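PDB 5HX0: sialidase domain-containing protein from Dyadobacter fermentans, which is of unknown function but has a sialidase-like beta-propeller fold with BNR-type repeats, consistent with a role in binding or processing glycans. Local coordinates for residues Ala59-Leu73 with Trp370-Tyr384. Sequence-based numbering, arbitrary orientation.
Sequences AFPSVIKKKNGEIVL and WAVQLDKNRVLVSYY
Ser62 sets its CB over the centre of one face of the Trp370 six-membered ring, 3.4 Å from the centroid and 11° off the normal, a CH-pi contact. The indole can lie along strand 59-65 because its CG stands anti to the backbone N (chi1 -162°). Ala59 CB also lies over a face, that of Tyr384, but displaced toward the rim, 3.5 Å from the ring centroid, and the Phe60 ring meets the Tyr384 ring obliquely, planes at 66°. Pro61, between Phe60 and Ser62, presses CG against Tyr383 CA at 3.6 Å. Further along, Val63 drives CG1 toward Ser382 OG and CG2 against Val372 CG1 (3.8 Å), the two valines crossing at about a right angle. A water at the indole edge, in the ring plane, donates to both Val63 O and Ala371 O, joining the backbones. At the outer end Lys65 is bent at its last two torsions, and its NZ donates a hydrogen bond to Gln373 O, 2.7 Å away; Ile71 CD1 reaches Leu374 CD2 at 3.6 Å beside the classic bulge of Leu374 and Asp375 opposite Arg378. Ser382 OG, which touches Val63, also donates to Trp370 O at 2.9 Å, tying its own strand pair; in the conformer described, Ser62 OG bonds to Pro127 O and Leu129 N, and Tyr384 OH bonds to Asp365. The contact packs face to face two neighbouring four-stranded antiparallel blades of the propeller, the one starting with strand 56-65 and the one that strand 42-51 closes beside 393-401; strand 123-131 of the next blade flanks Ile64 and Trp370.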
loop_
_atom_site.group_PDB
_atom_site.type_symbol
_atom_site.label_atom_id
_atom_site.label_comp_id
_atom_site.label_asym_id
_atom_site.label_seq_id
_atom_site.Cartn_x
_atom_site.Cartn_y
_atom_site.Cartn_z
ATOM N N ALA A 59 -15.193 -1.285 -3.526
ATOM C CA ALA A 59 -16.029 -0.600 -4.511
ATOM C C ALA A 59 -15.335 -0.504 -5.865
ATOM O O ALA A 59 -14.132 -0.714 -5.990
ATOM C CB ALA A 59 -16.417 0.800 -4.009
ATOM N N PHE A 60 -16.132 -0.155 -6.888
ATOM C CA PHE A 60 -15.663 0.222 -8.222
ATOM C C PHE A 60 -14.922 -0.931 -8.905
ATOM O O PHE A 60 -13.707 -0.831 -9.146
ATOM C CB PHE A 60 -14.746 1.468 -8.127
ATOM C CG PHE A 60 -15.278 2.544 -7.175
ATOM C CD1 PHE A 60 -16.581 3.028 -7.315
ATOM C CD2 PHE A 60 -14.486 3.039 -6.150
ATOM C CE1 PHE A 60 -17.098 4.002 -6.435
ATOM C CE2 PHE A 60 -14.993 4.013 -5.250
ATOM C CZ PHE A 60 -16.296 4.500 -5.406
ATOM N N PRO A 61 -15.592 -2.034 -9.228
ATOM C CA PRO A 61 -14.876 -3.180 -9.810
ATOM C C PRO A 61 -14.693 -3.082 -11.320
ATOM O O PRO A 61 -15.449 -2.414 -12.040
ATOM C CB PRO A 61 -15.784 -4.362 -9.458
ATOM C CG PRO A 61 -17.214 -3.734 -9.590
ATOM C CD PRO A 61 -17.037 -2.317 -9.035
ATOM N N SER A 62 -13.642 -3.741 -11.805
ATOM C CA SER A 62 -13.565 -4.114 -13.209
ATOM C C SER A 62 -13.083 -5.556 -13.261
ATOM O O SER A 62 -12.508 -6.071 -12.300
ATOM C CB SER A 62 -12.659 -3.177 -14.025
ATOM O OG SER A 62 -11.321 -3.253 -13.603
ATOM N N VAL A 63 -13.343 -6.220 -14.379
ATOM C CA VAL A 63 -13.104 -7.664 -14.429
ATOM C C VAL A 63 -12.793 -8.108 -15.853
ATOM O O VAL A 63 -13.364 -7.598 -16.828
ATOM C CB VAL A 63 -14.304 -8.421 -13.803
ATOM C CG1 VAL A 63 -15.628 -8.035 -14.491
ATOM C CG2 VAL A 63 -14.098 -9.922 -13.859
ATOM N N ILE A 64 -11.845 -9.049 -15.962
ATOM C CA ILE A 64 -11.430 -9.667 -17.224
ATOM C C ILE A 64 -11.426 -11.175 -17.004
ATOM O O ILE A 64 -11.486 -11.652 -15.871
ATOM C CB ILE A 64 -10.036 -9.187 -17.665
ATOM C CG1 ILE A 64 -9.043 -9.546 -16.549
ATOM C CG2 ILE A 64 -10.033 -7.648 -17.907
ATOM C CD1 ILE A 64 -7.606 -9.518 -16.944
ATOM N N LYS A 65 -11.367 -11.931 -18.097
ATOM C CA LYS A 65 -11.161 -13.381 -18.020
ATOM C C LYS A 65 -9.963 -13.733 -18.892
ATOM O O LYS A 65 -9.964 -13.434 -20.087
ATOM C CB LYS A 65 -12.405 -14.169 -18.462
ATOM C CG LYS A 65 -12.203 -15.684 -18.351
ATOM C CD LYS A 65 -13.466 -16.483 -18.721
ATOM C CE LYS A 65 -13.638 -16.659 -20.234
ATOM N NZ LYS A 65 -14.202 -15.475 -20.973
ATOM N N LYS A 66 -8.937 -14.340 -18.296
ATOM C CA LYS A 66 -7.712 -14.612 -19.037
ATOM C C LYS A 66 -7.883 -15.832 -19.934
ATOM O O LYS A 66 -8.810 -16.625 -19.772
ATOM C CB LYS A 66 -6.544 -14.848 -18.081
ATOM C CG LYS A 66 -6.301 -13.673 -17.150
ATOM C CD LYS A 66 -4.880 -13.721 -16.575
ATOM C CE LYS A 66 -4.706 -14.881 -15.655
ATOM N NZ LYS A 66 -3.283 -14.985 -15.177
ATOM N N LYS A 67 -6.953 -15.974 -20.886
ATOM C CA LYS A 67 -6.995 -17.110 -21.807
ATOM C C LYS A 67 -6.955 -18.440 -21.056
ATOM O O LYS A 67 -7.594 -19.410 -21.481
ATOM C CB LYS A 67 -5.828 -17.003 -22.799
ATOM C CG LYS A 67 -5.881 -17.988 -23.986
ATOM C CD LYS A 67 -6.836 -17.521 -25.087
ATOM C CE LYS A 67 -6.616 -18.327 -26.402
ATOM N NZ LYS A 67 -7.558 -17.804 -27.483
ATOM N N ASN A 68 -6.276 -18.488 -19.897
ATOM C CA ASN A 68 -6.214 -19.726 -19.124
ATOM C C ASN A 68 -7.456 -19.983 -18.278
ATOM O O ASN A 68 -7.449 -20.928 -17.487
ATOM C CB ASN A 68 -4.967 -19.738 -18.229
ATOM C CG ASN A 68 -5.039 -18.733 -17.091
ATOM O OD1 ASN A 68 -6.040 -18.051 -16.879
ATOM N ND2 ASN A 68 -3.961 -18.653 -16.341
ATOM N N GLY A 69 -8.509 -19.185 -18.416
ATOM C CA GLY A 69 -9.754 -19.432 -17.720
ATOM C C GLY A 69 -9.922 -18.667 -16.417
ATOM O O GLY A 69 -11.038 -18.623 -15.880
ATOM N N GLU A 70 -8.855 -18.063 -15.897
ATOM C CA GLU A 70 -8.939 -17.363 -14.624
ATOM C C GLU A 70 -9.622 -16.016 -14.813
ATOM O O GLU A 70 -9.203 -15.208 -15.643
ATOM C CB GLU A 70 -7.545 -17.173 -14.027
ATOM C CG GLU A 70 -7.568 -16.537 -12.639
ATOM C CD GLU A 70 -6.181 -16.579 -12.005
ATOM O OE1 GLU A 70 -5.369 -15.671 -12.277
ATOM O OE2 GLU A 70 -5.899 -17.542 -11.264
ATOM N N ILE A 71 -10.674 -15.776 -14.035
ATOM C CA ILE A 71 -11.343 -14.489 -13.990
ATOM C C ILE A 71 -10.655 -13.638 -12.932
ATOM O O ILE A 71 -10.494 -14.067 -11.784
ATOM C CB ILE A 71 -12.835 -14.677 -13.662
ATOM C CG1 ILE A 71 -13.482 -15.635 -14.672
ATOM C CG2 ILE A 71 -13.566 -13.322 -13.605
ATOM C CD1 ILE A 71 -14.749 -16.285 -14.134
ATOM N N VAL A 72 -10.237 -12.435 -13.309
ATOM C CA VAL A 72 -9.529 -11.534 -12.401
ATOM C C VAL A 72 -10.386 -10.290 -12.234
ATOM O O VAL A 72 -10.643 -9.580 -13.212
ATOM C CB VAL A 72 -8.141 -11.154 -12.938
ATOM C CG1 VAL A 72 -7.411 -10.267 -11.889
ATOM C CG2 VAL A 72 -7.340 -12.395 -13.269
ATOM N N LEU A 73 -10.811 -10.001 -11.006
ATOM C CA LEU A 73 -11.613 -8.809 -10.745
ATOM C C LEU A 73 -10.841 -7.864 -9.830
ATOM O O LEU A 73 -10.466 -8.241 -8.711
ATOM C CB LEU A 73 -12.979 -9.174 -10.144
ATOM C CG LEU A 73 -13.936 -8.019 -9.783
ATOM C CD1 LEU A 73 -15.394 -8.519 -9.805
ATOM C CD2 LEU A 73 -13.647 -7.404 -8.419
ATOM N N TRP A 370 -19.648 -3.830 -14.227
ATOM C CA TRP A 370 -18.648 -4.202 -15.219
ATOM C C TRP A 370 -18.869 -5.671 -15.548
ATOM O O TRP A 370 -18.835 -6.513 -14.644
ATOM C CB TRP A 370 -17.228 -3.959 -14.664
ATOM C CG TRP A 370 -16.143 -3.899 -15.707
ATOM C CD1 TRP A 370 -15.713 -4.915 -16.514
ATOM C CD2 TRP A 370 -15.351 -2.755 -16.038
ATOM N NE1 TRP A 370 -14.678 -4.465 -17.336
ATOM C CE2 TRP A 370 -14.446 -3.140 -17.053
ATOM C CE3 TRP A 370 -15.302 -1.442 -15.553
ATOM C CZ2 TRP A 370 -13.498 -2.252 -17.587
ATOM C CZ3 TRP A 370 -14.376 -0.573 -16.086
ATOM C CH2 TRP A 370 -13.485 -0.976 -17.090
ATOM N N ALA A 371 -19.113 -5.983 -16.820
ATOM C CA ALA A 371 -19.500 -7.334 -17.205
ATOM C C ALA A 371 -18.347 -8.070 -17.875
ATOM O O ALA A 371 -17.466 -7.460 -18.493
ATOM C CB ALA A 371 -20.709 -7.318 -18.142
ATOM N N VAL A 372 -18.374 -9.394 -17.765
ATOM C CA VAL A 372 -17.395 -10.253 -18.423
ATOM C C VAL A 372 -18.106 -11.507 -18.910
ATOM O O VAL A 372 -19.022 -12.013 -18.252
ATOM C CB VAL A 372 -16.217 -10.594 -17.474
ATOM C CG1 VAL A 372 -16.727 -11.327 -16.256
ATOM C CG2 VAL A 372 -15.167 -11.425 -18.219
ATOM N N GLN A 373 -17.694 -12.006 -20.070
ATOM C CA GLN A 373 -18.279 -13.227 -20.619
ATOM C C GLN A 373 -17.705 -14.417 -19.860
ATOM O O GLN A 373 -16.482 -14.579 -19.800
ATOM C CB GLN A 373 -17.974 -13.338 -22.111
ATOM C CG GLN A 373 -18.832 -14.355 -22.859
ATOM C CD GLN A 373 -20.219 -13.816 -23.148
ATOM O OE1 GLN A 373 -20.372 -12.650 -23.522
ATOM N NE2 GLN A 373 -21.237 -14.651 -22.952
ATOM N N LEU A 374 -18.575 -15.238 -19.279
ATOM C CA LEU A 374 -18.114 -16.451 -18.605
ATOM C C LEU A 374 -17.902 -17.599 -19.591
ATOM O O LEU A 374 -16.873 -18.288 -19.553
ATOM C CB LEU A 374 -19.118 -16.859 -17.519
ATOM C CG LEU A 374 -19.225 -15.877 -16.356
ATOM C CD1 LEU A 374 -20.241 -16.370 -15.305
ATOM C CD2 LEU A 374 -17.858 -15.627 -15.738
ATOM N N ASP A 375 -18.879 -17.833 -20.451
ATOM C CA ASP A 375 -18.790 -18.793 -21.542
ATOM C C ASP A 375 -19.791 -18.350 -22.603
ATOM O O ASP A 375 -20.362 -17.255 -22.516
ATOM C CB ASP A 375 -19.026 -20.227 -21.055
ATOM C CG ASP A 375 -20.390 -20.434 -20.432
ATOM O OD1 ASP A 375 -21.382 -19.778 -20.834
ATOM O OD2 ASP A 375 -20.471 -21.292 -19.535
ATOM N N LYS A 376 -20.028 -19.216 -23.593
ATOM C CA LYS A 376 -20.849 -18.817 -24.736
ATOM C C LYS A 376 -22.225 -18.319 -24.311
ATOM O O LYS A 376 -22.782 -17.423 -24.951
ATOM C CB LYS A 376 -20.994 -19.983 -25.718
ATOM N N ASN A 377 -22.796 -18.864 -23.240
ATOM C CA ASN A 377 -24.164 -18.501 -22.902
ATOM C C ASN A 377 -24.337 -17.742 -21.590
ATOM O O ASN A 377 -25.477 -17.438 -21.225
ATOM C CB ASN A 377 -25.036 -19.758 -22.896
ATOM C CG ASN A 377 -25.372 -20.218 -24.304
ATOM O OD1 ASN A 377 -25.020 -21.324 -24.708
ATOM N ND2 ASN A 377 -26.038 -19.354 -25.068
ATOM N N ARG A 378 -23.262 -17.404 -20.884
ATOM C CA ARG A 378 -23.413 -16.747 -19.596
ATOM C C ARG A 378 -22.462 -15.569 -19.455
ATOM O O ARG A 378 -21.308 -15.622 -19.901
ATOM C CB ARG A 378 -23.199 -17.733 -18.453
ATOM C CG ARG A 378 -24.387 -18.675 -18.326
ATOM C CD ARG A 378 -24.263 -19.558 -17.138
ATOM N NE ARG A 378 -25.475 -20.331 -16.913
ATOM C CZ ARG A 378 -25.752 -20.953 -15.770
ATOM N NH1 ARG A 378 -24.896 -20.878 -14.754
ATOM N NH2 ARG A 378 -26.886 -21.638 -15.639
ATOM N N VAL A 379 -22.974 -14.519 -18.804
ATOM C CA VAL A 379 -22.248 -13.284 -18.521
ATOM C C VAL A 379 -22.320 -13.016 -17.025
ATOM O O VAL A 379 -23.385 -13.151 -16.413
ATOM C CB VAL A 379 -22.860 -12.093 -19.291
ATOM C CG1 VAL A 379 -22.264 -10.780 -18.816
ATOM C CG2 VAL A 379 -22.667 -12.256 -20.798
ATOM N N LEU A 380 -21.204 -12.590 -16.441
ATOM C CA LEU A 380 -21.199 -12.063 -15.076
ATOM C C LEU A 380 -21.231 -10.543 -15.139
ATOM O O LEU A 380 -20.352 -9.926 -15.746
ATOM C CB LEU A 380 -19.959 -12.526 -14.312
ATOM C CG LEU A 380 -19.707 -11.813 -12.985
ATOM C CD1 LEU A 380 -20.786 -12.196 -11.986
ATOM C CD2 LEU A 380 -18.321 -12.142 -12.454
ATOM N N VAL A 381 -22.257 -9.940 -14.557
ATOM C CA VAL A 381 -22.284 -8.489 -14.376
ATOM C C VAL A 381 -21.835 -8.249 -12.940
ATOM O O VAL A 381 -22.602 -8.471 -12.001
ATOM C CB VAL A 381 -23.670 -7.894 -14.636
ATOM C CG1 VAL A 381 -23.611 -6.358 -14.486
ATOM C CG2 VAL A 381 -24.188 -8.319 -16.020
ATOM N N SER A 382 -20.587 -7.817 -12.759
ATOM C CA SER A 382 -20.146 -7.441 -11.428
ATOM C C SER A 382 -20.475 -5.975 -11.154
ATOM O O SER A 382 -20.725 -5.187 -12.066
ATOM C CB SER A 382 -18.631 -7.670 -11.270
ATOM O OG SER A 382 -17.902 -6.650 -11.952
ATOM N N TYR A 383 -20.478 -5.616 -9.872
ATOM C CA TYR A 383 -20.758 -4.256 -9.418
ATOM C C TYR A 383 -20.386 -4.210 -7.946
ATOM O O TYR A 383 -20.060 -5.239 -7.351
ATOM C CB TYR A 383 -22.230 -3.846 -9.639
ATOM C CG TYR A 383 -23.226 -4.941 -9.325
ATOM C CD1 TYR A 383 -23.688 -5.144 -8.020
ATOM C CD2 TYR A 383 -23.693 -5.793 -10.333
ATOM C CE1 TYR A 383 -24.599 -6.160 -7.732
ATOM C CE2 TYR A 383 -24.614 -6.804 -10.048
ATOM C CZ TYR A 383 -25.045 -6.984 -8.748
ATOM O OH TYR A 383 -25.941 -7.986 -8.471
ATOM N N TYR A 384 -20.389 -3.010 -7.360
ATOM C CA TYR A 384 -20.337 -2.970 -5.909
ATOM C C TYR A 384 -21.711 -2.580 -5.390
ATOM O O TYR A 384 -22.575 -2.087 -6.135
ATOM C CB TYR A 384 -19.212 -2.056 -5.361
ATOM C CG TYR A 384 -19.513 -0.565 -5.264
ATOM C CD1 TYR A 384 -19.550 0.229 -6.405
ATOM C CD2 TYR A 384 -19.706 0.058 -4.016
ATOM C CE1 TYR A 384 -19.802 1.617 -6.327
ATOM C CE2 TYR A 384 -19.968 1.452 -3.928
ATOM C CZ TYR A 384 -20.006 2.219 -5.100
ATOM O OH TYR A 384 -20.262 3.590 -5.047
HETATM O O HOH W 1 -14.813 -7.457 -19.154
#